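Local coordinates for hypothetical protein (Vibrio cholerae, PDB 2V1L) that is of unknown function but is encoded on a pathogenicity island and shares structural homology with the human P32 protein, at residues E40-S48 with V134-T145; L5-I13 with D69-I77. All blocks are in the same frame, centred on the assembly; numbering follows the deposited sequence.

Contact 1 (E40-S48 with V134-T145)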
loop_
_atom_site.group_PDB
_atom_site.type_symbol
_atom_site.label_atom_id
_atom_site.label_comp_id
_atom_site.label_asym_id
_atom_site.label_seq_id
_atom_site.Cartn_x
_atom_site.Cartn_y
_atom_site.Cartn_z
ATOM N N GLU A 40 -8.315 14.200 -1.301
ATOM C CA GLU A 40 -7.331 13.592 -0.393
ATOM C C GLU A 40 -7.967 12.535 0.501
ATOM O O GLU A 40 -8.806 12.867 1.334
ATOM C CB GLU A 40 -6.648 14.666 0.462
ATOM C CG GLU A 40 -5.613 14.142 1.457
ATOM C CD GLU A 40 -5.528 14.995 2.728
ATOM O OE1 GLU A 40 -5.286 16.225 2.616
ATOM O OE2 GLU A 40 -5.698 14.425 3.837
ATOM N N VAL A 41 -7.541 11.277 0.337
ATOM C CA VAL A 41 -8.123 10.128 1.045
ATOM C C VAL A 41 -7.074 9.103 1.560
ATOM O O VAL A 41 -6.020 8.909 0.953
ATOM C CB VAL A 41 -9.202 9.421 0.148
ATOM C CG1 VAL A 41 -8.600 8.355 -0.757
ATOM C CG2 VAL A 41 -10.287 8.822 0.984
ATOM N N VAL A 42 -7.384 8.461 2.682
ATOM C CA VAL A 42 -6.519 7.453 3.278
ATOM C C VAL A 42 -7.279 6.144 3.529
ATOM O O VAL A 42 -8.281 6.120 4.241
ATOM C CB VAL A 42 -5.853 7.970 4.603
ATOM C CG1 VAL A 42 -5.145 6.852 5.337
ATOM C CG2 VAL A 42 -4.873 9.091 4.307
ATOM N N MET A 43 -6.771 5.053 2.952
ATOM C CA MET A 43 -7.325 3.709 3.164
ATOM C C MET A 43 -6.442 2.933 4.156
ATOM O O MET A 43 -5.211 2.972 4.062
ATOM C CB MET A 43 -7.389 2.936 1.836
ATOM C CG MET A 43 -8.243 3.537 0.731
ATOM S SD MET A 43 -8.211 2.540 -0.790
ATOM C CE MET A 43 -9.178 3.547 -1.905
ATOM N N ASN A 44 -7.066 2.224 5.086
ATOM C CA ASN A 44 -6.347 1.332 5.990
ATOM C C ASN A 44 -6.885 -0.093 5.886
ATOM O O ASN A 44 -8.100 -0.291 5.862
ATOM C CB ASN A 44 -6.434 1.804 7.443
ATOM C CG ASN A 44 -5.614 3.050 7.693
ATOM O OD1 ASN A 44 -6.081 4.163 7.447
ATOM N ND2 ASN A 44 -4.378 2.871 8.159
ATOM N N PHE A 45 -5.977 -1.068 5.816
ATOM C CA PHE A 45 -6.343 -2.484 5.777
ATOM C C PHE A 45 -5.734 -3.078 7.032
ATOM O O PHE A 45 -4.504 -2.993 7.224
ATOM C CB PHE A 45 -5.790 -3.178 4.499
ATOM C CG PHE A 45 -6.272 -2.577 3.207
ATOM C CD1 PHE A 45 -7.183 -3.267 2.401
ATOM C CD2 PHE A 45 -5.824 -1.324 2.781
ATOM C CE1 PHE A 45 -7.623 -2.726 1.215
ATOM C CE2 PHE A 45 -6.282 -0.757 1.596
ATOM C CZ PHE A 45 -7.189 -1.450 0.810
ATOM N N ARG A 46 -6.574 -3.649 7.901
ATOM C CA ARG A 46 -6.097 -4.261 9.145
ATOM C C ARG A 46 -6.650 -5.673 9.408
ATOM O O ARG A 46 -7.824 -5.928 9.202
ATOM C CB ARG A 46 -6.359 -3.342 10.359
ATOM C CG ARG A 46 -5.523 -2.026 10.367
ATOM C CD ARG A 46 -5.768 -1.153 11.640
ATOM N NE ARG A 46 -6.853 -0.181 11.430
ATOM C CZ ARG A 46 -6.697 1.133 11.251
ATOM N NH1 ARG A 46 -5.491 1.682 11.284
ATOM N NH2 ARG A 46 -7.760 1.911 11.041
ATOM N N ASP A 47 -5.760 -6.571 9.828
ATOM C CA ASP A 47 -6.102 -7.857 10.398
ATOM C C ASP A 47 -6.158 -7.649 11.928
ATOM O O ASP A 47 -5.132 -7.501 12.595
ATOM C CB ASP A 47 -5.065 -8.930 9.983
ATOM C CG ASP A 47 -5.088 -10.173 10.879
ATOM O OD1 ASP A 47 -6.018 -10.314 11.691
ATOM O OD2 ASP A 47 -4.163 -11.021 10.809
ATOM N N SER A 48 -7.368 -7.646 12.488
ATOM C CA SER A 48 -7.531 -7.357 13.923
ATOM C C SER A 48 -6.797 -8.360 14.815
ATOM O O SER A 48 -6.540 -8.063 15.976
ATOM C CB SER A 48 -9.005 -7.282 14.298
ATOM O OG SER A 48 -9.507 -8.593 14.548
ATOM N N VAL A 134 -6.151 -9.604 0.257
ATOM C CA VAL A 134 -7.434 -8.951 0.048
ATOM C C VAL A 134 -8.506 -9.862 -0.569
ATOM O O VAL A 134 -9.620 -9.933 -0.068
ATOM C CB VAL A 134 -7.290 -7.717 -0.818
ATOM C CG1 VAL A 134 -8.666 -7.121 -1.069
ATOM C CG2 VAL A 134 -6.393 -6.675 -0.118
ATOM N N ALA A 135 -8.163 -10.563 -1.640
ATOM C CA ALA A 135 -9.134 -11.419 -2.333
ATOM C C ALA A 135 -9.625 -12.595 -1.481
ATOM O O ALA A 135 -10.695 -13.135 -1.752
ATOM C CB ALA A 135 -8.560 -11.921 -3.647
ATOM N N THR A 136 -8.820 -12.997 -0.480
ATOM C CA THR A 136 -9.186 -14.042 0.482
ATOM C C THR A 136 -9.650 -13.445 1.827
ATOM O O THR A 136 -9.772 -14.148 2.806
ATOM C CB THR A 136 -8.058 -15.126 0.686
ATOM O OG1 THR A 136 -6.836 -14.545 1.177
ATOM C CG2 THR A 136 -7.786 -15.860 -0.607
ATOM N N GLU A 137 -9.910 -12.143 1.859
ATOM C CA GLU A 137 -10.440 -11.475 3.063
ATOM C C GLU A 137 -9.562 -11.648 4.311
ATOM O O GLU A 137 -10.056 -11.988 5.403
ATOM C CB GLU A 137 -11.921 -11.888 3.297
ATOM C CG GLU A 137 -12.856 -11.212 2.269
ATOM C CD GLU A 137 -14.179 -11.920 2.045
ATOM O OE1 GLU A 137 -14.856 -12.303 3.039
ATOM O OE2 GLU A 137 -14.561 -12.069 0.854
ATOM N N ALA A 138 -8.255 -11.419 4.148
ATOM C CA ALA A 138 -7.328 -11.505 5.263
ATOM C C ALA A 138 -7.558 -10.378 6.271
ATOM O O ALA A 138 -7.221 -10.504 7.439
ATOM C CB ALA A 138 -5.906 -11.467 4.759
ATOM N N PHE A 139 -8.123 -9.278 5.810
ATOM C CA PHE A 139 -8.319 -8.113 6.656
ATOM C C PHE A 139 -9.784 -7.973 7.087
ATOM O O PHE A 139 -10.615 -7.556 6.288
ATOM C CB PHE A 139 -7.880 -6.840 5.910
ATOM C CG PHE A 139 -6.470 -6.896 5.364
ATOM C CD1 PHE A 139 -5.373 -6.801 6.213
ATOM C CD2 PHE A 139 -6.246 -7.031 3.984
ATOM C CE1 PHE A 139 -4.050 -6.859 5.703
ATOM C CE2 PHE A 139 -4.931 -7.071 3.464
ATOM C CZ PHE A 139 -3.843 -6.987 4.323
ATOM N N ASP A 140 -10.078 -8.279 8.354
ATOM C CA ASP A 140 -11.417 -8.045 8.943
ATOM C C ASP A 140 -11.798 -6.574 9.205
ATOM O O ASP A 140 -12.879 -6.307 9.735
ATOM C CB ASP A 140 -11.611 -8.876 10.224
ATOM C CG ASP A 140 -10.371 -8.907 11.120
ATOM O OD1 ASP A 140 -9.254 -8.784 10.593
ATOM O OD2 ASP A 140 -10.504 -9.087 12.353
ATOM N N ASP A 141 -10.933 -5.626 8.823
ATOM C CA ASP A 141 -11.096 -4.206 9.169
ATOM C C ASP A 141 -10.504 -3.330 8.071
ATOM O O ASP A 141 -9.302 -3.064 8.065
ATOM C CB ASP A 141 -10.396 -3.946 10.525
ATOM C CG ASP A 141 -10.501 -2.482 11.028
ATOM O OD1 ASP A 141 -10.962 -1.567 10.297
ATOM O OD2 ASP A 141 -10.066 -2.258 12.189
ATOM N N ILE A 142 -11.336 -2.888 7.136
ATOM C CA ILE A 142 -10.894 -1.969 6.076
ATOM C C ILE A 142 -11.638 -0.639 6.187
ATOM O O ILE A 142 -12.862 -0.591 6.026
ATOM C CB ILE A 142 -11.121 -2.548 4.665
ATOM C CG1 ILE A 142 -10.403 -3.892 4.497
ATOM C CG2 ILE A 142 -10.677 -1.554 3.608
ATOM C CD1 ILE A 142 -10.577 -4.517 3.125
ATOM N N SER A 143 -10.904 0.435 6.453
ATOM C CA SER A 143 -11.512 1.742 6.696
ATOM C C SER A 143 -11.041 2.785 5.681
ATOM O O SER A 143 -9.939 2.664 5.124
ATOM C CB SER A 143 -11.188 2.208 8.120
ATOM O OG SER A 143 -9.893 2.783 8.174
ATOM N N LEU A 144 -11.879 3.792 5.435
ATOM C CA LEU A 144 -11.524 4.933 4.580
ATOM C C LEU A 144 -11.715 6.248 5.352
ATOM O O LEU A 144 -12.683 6.394 6.089
ATOM C CB LEU A 144 -12.345 4.909 3.281
ATOM C CG LEU A 144 -11.856 5.794 2.132
ATOM C CD1 LEU A 144 -11.980 5.118 0.775
ATOM C CD2 LEU A 144 -12.589 7.123 2.129
ATOM N N THR A 145 -10.787 7.189 5.205
ATOM C CA THR A 145 -10.810 8.414 6.003
ATOM C C THR A 145 -10.619 9.652 5.131
ATOM O O THR A 145 -9.740 9.686 4.275
ATOM C CB THR A 145 -9.743 8.385 7.138
ATOM O OG1 THR A 145 -9.979 7.266 7.999
ATOM C CG2 THR A 145 -9.800 9.649 7.976
HETATM O O HOH W 1 -10.257 1.208 12.144
#
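Phe45 and Phe139 form the apolar centre where an antiparallel beta ladder between strands 41-46 and 141-144 joins the turn that follows helix 117-135. CB of Phe45 sits 3.8 Å from the centroid of the Phe139 ring and only 9° off its normal, a CH-pi contact over the middle of the face. The Phe45 ring then turns its edge toward that same ring in an offset edge-to-face pair, with planes at 68°. Phe45 shares its face of the sheet with Met43, Ile142 and Leu144, and Ile142 CG2 lies over one side of its ring, 4.3 Å from the centroid. Phe130 adds a further edge-to-face partner, and Ile24 of helix 15-29 covers Phe45 and Met43. Next along this face, Met43 and Leu144 run side by side, CG to CD1 at 4.1 Å.

In the ladder, Val42 and Thr145 exchange two backbone hydrogen bonds, as do Asn44 and Ser143; Asn44 N to Ser143 O is nearly straight at 171°. At Arg46-Asp141 the return bond, Asp141 N to Arg46 O, is weak. Asn44, Ser143, Arg46 and Asp141 lie on the other face. Arg46 and Asp141 point the same way, but their salt bridge is long, NE to OD2 3.9 Å; a water accepts from Arg46 NH2 at 2.8 Å and gives a weak bond to Asp141 OD1. Beyond the strand ends, Ser48 OG lies too close to Asp140 OD2 for that distance to be trusted in detail. The secure bond there is Ser48 N to Asp140 OD1, 2.9 Å, on the syn side but tilted out of the carboxylate plane.

Contact 2 (L5-I13 with D69-I77)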
loop_
_atom_site.group_PDB
_atom_site.type_symbol
_atom_site.label_atom_id
_atom_site.label_comp_id
_atom_site.label_asym_id
_atom_site.label_seq_id
_atom_site.Cartn_x
_atom_site.Cartn_y
_atom_site.Cartn_z
ATOM N N LEU A 5 -8.310 6.272 -14.583
ATOM C CA LEU A 5 -8.796 6.862 -13.298
ATOM C C LEU A 5 -7.644 7.140 -12.308
ATOM O O LEU A 5 -7.683 8.125 -11.557
ATOM C CB LEU A 5 -9.897 5.982 -12.668
ATOM C CG LEU A 5 -10.678 6.558 -11.474
ATOM C CD1 LEU A 5 -11.404 7.848 -11.855
ATOM C CD2 LEU A 5 -11.645 5.553 -10.873
ATOM N N PHE A 6 -6.637 6.264 -12.307
ATOM C CA PHE A 6 -5.380 6.491 -11.583
ATOM C C PHE A 6 -4.279 6.527 -12.617
ATOM O O PHE A 6 -4.206 5.637 -13.463
ATOM C CB PHE A 6 -5.044 5.339 -10.624
ATOM C CG PHE A 6 -6.110 5.027 -9.626
ATOM C CD1 PHE A 6 -6.158 5.694 -8.415
ATOM C CD2 PHE A 6 -7.044 4.027 -9.880
ATOM C CE1 PHE A 6 -7.143 5.401 -7.486
ATOM C CE2 PHE A 6 -8.031 3.724 -8.952
ATOM C CZ PHE A 6 -8.082 4.412 -7.758
ATOM N N LYS A 7 -3.412 7.531 -12.553
ATOM C CA LYS A 7 -2.240 7.559 -13.432
ATOM C C LYS A 7 -1.182 8.598 -13.057
ATOM O O LYS A 7 -1.498 9.628 -12.437
ATOM C CB LYS A 7 -2.646 7.810 -14.899
ATOM C CG LYS A 7 -3.084 6.579 -15.687
ATOM C CD LYS A 7 -3.478 6.946 -17.116
ATOM C CE LYS A 7 -4.729 6.184 -17.539
ATOM N NZ LYS A 7 -4.878 6.126 -19.020
ATOM N N PRO A 8 0.089 8.306 -13.408
ATOM C CA PRO A 8 0.809 7.033 -13.405
ATOM C C PRO A 8 2.017 7.118 -12.443
ATOM O O PRO A 8 2.263 8.181 -11.864
ATOM C CB PRO A 8 1.284 6.934 -14.855
ATOM C CG PRO A 8 1.423 8.439 -15.310
ATOM C CD PRO A 8 0.853 9.302 -14.181
ATOM N N THR A 9 2.742 6.015 -12.252
ATOM C CA THR A 9 3.942 6.002 -11.400
ATOM C C THR A 9 5.035 5.157 -12.051
ATOM O O THR A 9 4.791 4.491 -13.066
ATOM C CB THR A 9 3.670 5.469 -9.960
ATOM O OG1 THR A 9 3.658 4.035 -9.955
ATOM C CG2 THR A 9 2.359 5.987 -9.398
ATOM N N HIS A 10 6.226 5.177 -11.450
ATOM C CA HIS A 10 7.410 4.488 -11.985
ATOM C C HIS A 10 7.528 3.039 -11.516
ATOM O O HIS A 10 8.508 2.356 -11.821
ATOM C CB HIS A 10 8.690 5.273 -11.639
ATOM C CG HIS A 10 8.764 6.623 -12.292
ATOM N ND1 HIS A 10 9.642 6.908 -13.316
ATOM C CD2 HIS A 10 8.047 7.755 -12.086
ATOM C CE1 HIS A 10 9.474 8.161 -13.703
ATOM N NE2 HIS A 10 8.507 8.694 -12.977
ATOM N N LEU A 11 6.527 2.581 -10.771
ATOM C CA LEU A 11 6.424 1.180 -10.367
ATOM C C LEU A 11 5.268 0.510 -11.119
ATOM O O LEU A 11 4.266 1.158 -11.399
ATOM C CB LEU A 11 6.242 1.076 -8.848
ATOM C CG LEU A 11 7.509 1.357 -8.028
ATOM C CD1 LEU A 11 7.216 1.243 -6.558
ATOM C CD2 LEU A 11 8.666 0.443 -8.433
ATOM N N PRO A 12 5.402 -0.789 -11.448
ATOM C CA PRO A 12 4.374 -1.439 -12.251
ATOM C C PRO A 12 3.107 -1.788 -11.453
ATOM O O PRO A 12 2.813 -2.977 -11.236
ATOM C CB PRO A 12 5.084 -2.695 -12.747
ATOM C CG PRO A 12 6.043 -3.020 -11.688
ATOM C CD PRO A 12 6.488 -1.721 -11.095
ATOM N N ILE A 13 2.379 -0.752 -11.024
ATOM C CA ILE A 13 1.102 -0.922 -10.349
ATOM C C ILE A 13 0.152 -1.616 -11.327
ATOM O O ILE A 13 0.028 -1.201 -12.492
ATOM C CB ILE A 13 0.518 0.425 -9.830
ATOM C CG1 ILE A 13 1.496 1.086 -8.832
ATOM C CG2 ILE A 13 -0.815 0.220 -9.113
ATOM C CD1 ILE A 13 1.091 2.476 -8.385
ATOM N N ASP A 69 -7.099 17.923 -12.629
ATOM C CA ASP A 69 -7.773 17.465 -13.853
ATOM C C ASP A 69 -8.877 16.406 -13.627
ATOM O O ASP A 69 -9.621 16.087 -14.554
ATOM C CB ASP A 69 -6.752 17.003 -14.914
ATOM C CG ASP A 69 -5.852 15.858 -14.432
ATOM O OD1 ASP A 69 -4.968 16.085 -13.572
ATOM O OD2 ASP A 69 -6.007 14.731 -14.943
ATOM N N GLY A 70 -8.988 15.869 -12.411
ATOM C CA GLY A 70 -10.061 14.916 -12.080
ATOM C C GLY A 70 -9.630 13.529 -11.616
ATOM O O GLY A 70 -10.294 12.927 -10.766
ATOM N N GLN A 71 -8.524 13.021 -12.169
ATOM C CA GLN A 71 -8.058 11.649 -11.893
ATOM C C GLN A 71 -7.175 11.521 -10.642
ATOM O O GLN A 71 -6.381 12.415 -10.355
ATOM C CB GLN A 71 -7.348 11.051 -13.119
ATOM C CG GLN A 71 -5.931 11.545 -13.376
ATOM C CD GLN A 71 -5.222 10.746 -14.466
ATOM O OE1 GLN A 71 -5.849 10.255 -15.412
ATOM N NE2 GLN A 71 -3.906 10.615 -14.339
ATOM N N TRP A 72 -7.308 10.390 -9.937
ATOM C CA TRP A 72 -6.676 10.168 -8.626
ATOM C C TRP A 72 -5.195 9.814 -8.714
ATOM O O TRP A 72 -4.739 9.233 -9.696
ATOM C CB TRP A 72 -7.413 9.086 -7.845
ATOM C CG TRP A 72 -8.779 9.496 -7.360
ATOM C CD1 TRP A 72 -9.935 9.503 -8.089
ATOM C CD2 TRP A 72 -9.137 9.942 -6.040
ATOM N NE1 TRP A 72 -10.987 9.931 -7.311
ATOM C CE2 TRP A 72 -10.526 10.209 -6.050
ATOM C CE3 TRP A 72 -8.419 10.148 -4.850
ATOM C CZ2 TRP A 72 -11.217 10.668 -4.918
ATOM C CZ3 TRP A 72 -9.110 10.608 -3.714
ATOM C CH2 TRP A 72 -10.494 10.859 -3.762
ATOM N N CYS A 73 -4.448 10.180 -7.677
ATOM C CA CYS A 73 -3.011 9.909 -7.617
ATOM C C CYS A 73 -2.686 9.094 -6.371
ATOM O O CYS A 73 -3.146 9.425 -5.281
ATOM C CB CYS A 73 -2.240 11.223 -7.580
ATOM S SG CYS A 73 -2.766 12.388 -8.879
ATOM N N ILE A 74 -1.916 8.023 -6.537
ATOM C CA ILE A 74 -1.456 7.241 -5.385
ATOM C C ILE A 74 -0.260 7.950 -4.755
ATOM O O ILE A 74 0.758 8.161 -5.407
ATOM C CB ILE A 74 -1.124 5.769 -5.748
ATOM C CG1 ILE A 74 -0.735 4.970 -4.506
ATOM C CG2 ILE A 74 0.010 5.689 -6.749
ATOM C CD1 ILE A 74 -1.012 3.530 -4.667
ATOM N N GLU A 75 -0.423 8.339 -3.492
ATOM C CA GLU A 75 0.590 9.125 -2.769
ATOM C C GLU A 75 1.693 8.258 -2.177
ATOM O O GLU A 75 2.866 8.473 -2.432
ATOM C CB GLU A 75 -0.071 9.940 -1.660
ATOM C CG GLU A 75 -1.202 10.809 -2.158
ATOM C CD GLU A 75 -0.715 12.067 -2.838
ATOM O OE1 GLU A 75 0.000 11.973 -3.865
ATOM O OE2 GLU A 75 -1.067 13.156 -2.331
ATOM N N TYR A 76 1.300 7.290 -1.363
ATOM C CA TYR A 76 2.230 6.327 -0.847
ATOM C C TYR A 76 1.522 5.030 -0.490
ATOM O O TYR A 76 0.308 5.010 -0.311
ATOM C CB TYR A 76 2.942 6.893 0.397
ATOM C CG TYR A 76 2.013 7.251 1.540
ATOM C CD1 TYR A 76 1.666 8.581 1.780
ATOM C CD2 TYR A 76 1.495 6.269 2.383
ATOM C CE1 TYR A 76 0.822 8.935 2.828
ATOM C CE2 TYR A 76 0.647 6.607 3.454
ATOM C CZ TYR A 76 0.320 7.950 3.660
ATOM O OH TYR A 76 -0.524 8.303 4.685
ATOM N N ILE A 77 2.298 3.962 -0.359
ATOM C CA ILE A 77 1.798 2.694 0.169
ATOM C C ILE A 77 2.737 2.271 1.282
ATOM O O ILE A 77 3.933 2.179 1.047
ATOM C CB ILE A 77 1.780 1.576 -0.933
ATOM C CG1 ILE A 77 0.880 1.978 -2.092
ATOM C CG2 ILE A 77 1.316 0.230 -0.339
ATOM C CD1 ILE A 77 0.954 1.018 -3.292
#
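Leu5 and Phe6 lie against Gln71 and Trp72, where the N-terminal loop before helix 15-29 makes a single beta bridge to the start of strand 72-82. The bridge pairs Phe6 with Trp72, whose CA atoms are 4.9 Å apart, and it does not extend into a ladder: segment 5-13 contains no regular strand.

Polar evidence for the bridge is brief. Trp72 N donates to Leu5 O at 2.8 Å; the donor lies almost on the extension of the carbonyl bond (C=O...N 170°), although the hydrogen bond is bent at H, 139°. A CA-H...O contact from Phe6 CA to Trp72 O, 3.4 Å long, supplies the return link. Beside the bridge, in a contact of another kind, the Gln71 side chain is extended beyond CG and its amide NE2 abuts Lys7 CB at 3.1 Å.

In the aromatic packing, the Phe6 ring approaches the Trp72 side chain obliquely, CD1 being 3.7 Å from Trp72 CB, so it is the root of the tryptophan rather than its indole that the ring meets most closely. His18 of helix 15-29 lies nearly parallel to the Phe6 ring, while the Trp72 side chain touches Leu64 and Gln66 of strand 60-66.

Aliphatic contacts make a separate patch farther along. Thr9, just past the cis peptide bond before Pro8, and Ile13, past the inverse gamma turn centred on Pro12, both meet Ile74, and on the same methyl. Its CG2, held between the backbone N and the carbonyl carbon while CG1 is anti to N (chi1 -176°), faces Thr9 CG2 at 3.6 Å and meets Ile13 CD1 tip to tip at 3.8 Å.

In the fold
Both contacts bear on the one antiparallel sheet, but in different ways. Contact 1 extends it through a ladder of paired strands and buries 799 Å² between its segments; contact 2 lays an irregular loop along strand 72-82 through one bridge, burying 439 Å². Each is partly buried and has side chains touching helix 15-29. Contact 1 divides its chemistry by face, apolar toward the helices and largely polar on the other, whereas contact 2 mixes apolar side chains with one backbone hydrogen bond and the Gln71-Lys7 contact. Their centres are 19 Å apart, yet they touch where Val41 CG1 packs on Trp72 CZ3 at 3.8 Å. Strand 60-66 lies between strands 41-46 and 72-82, pairing with both.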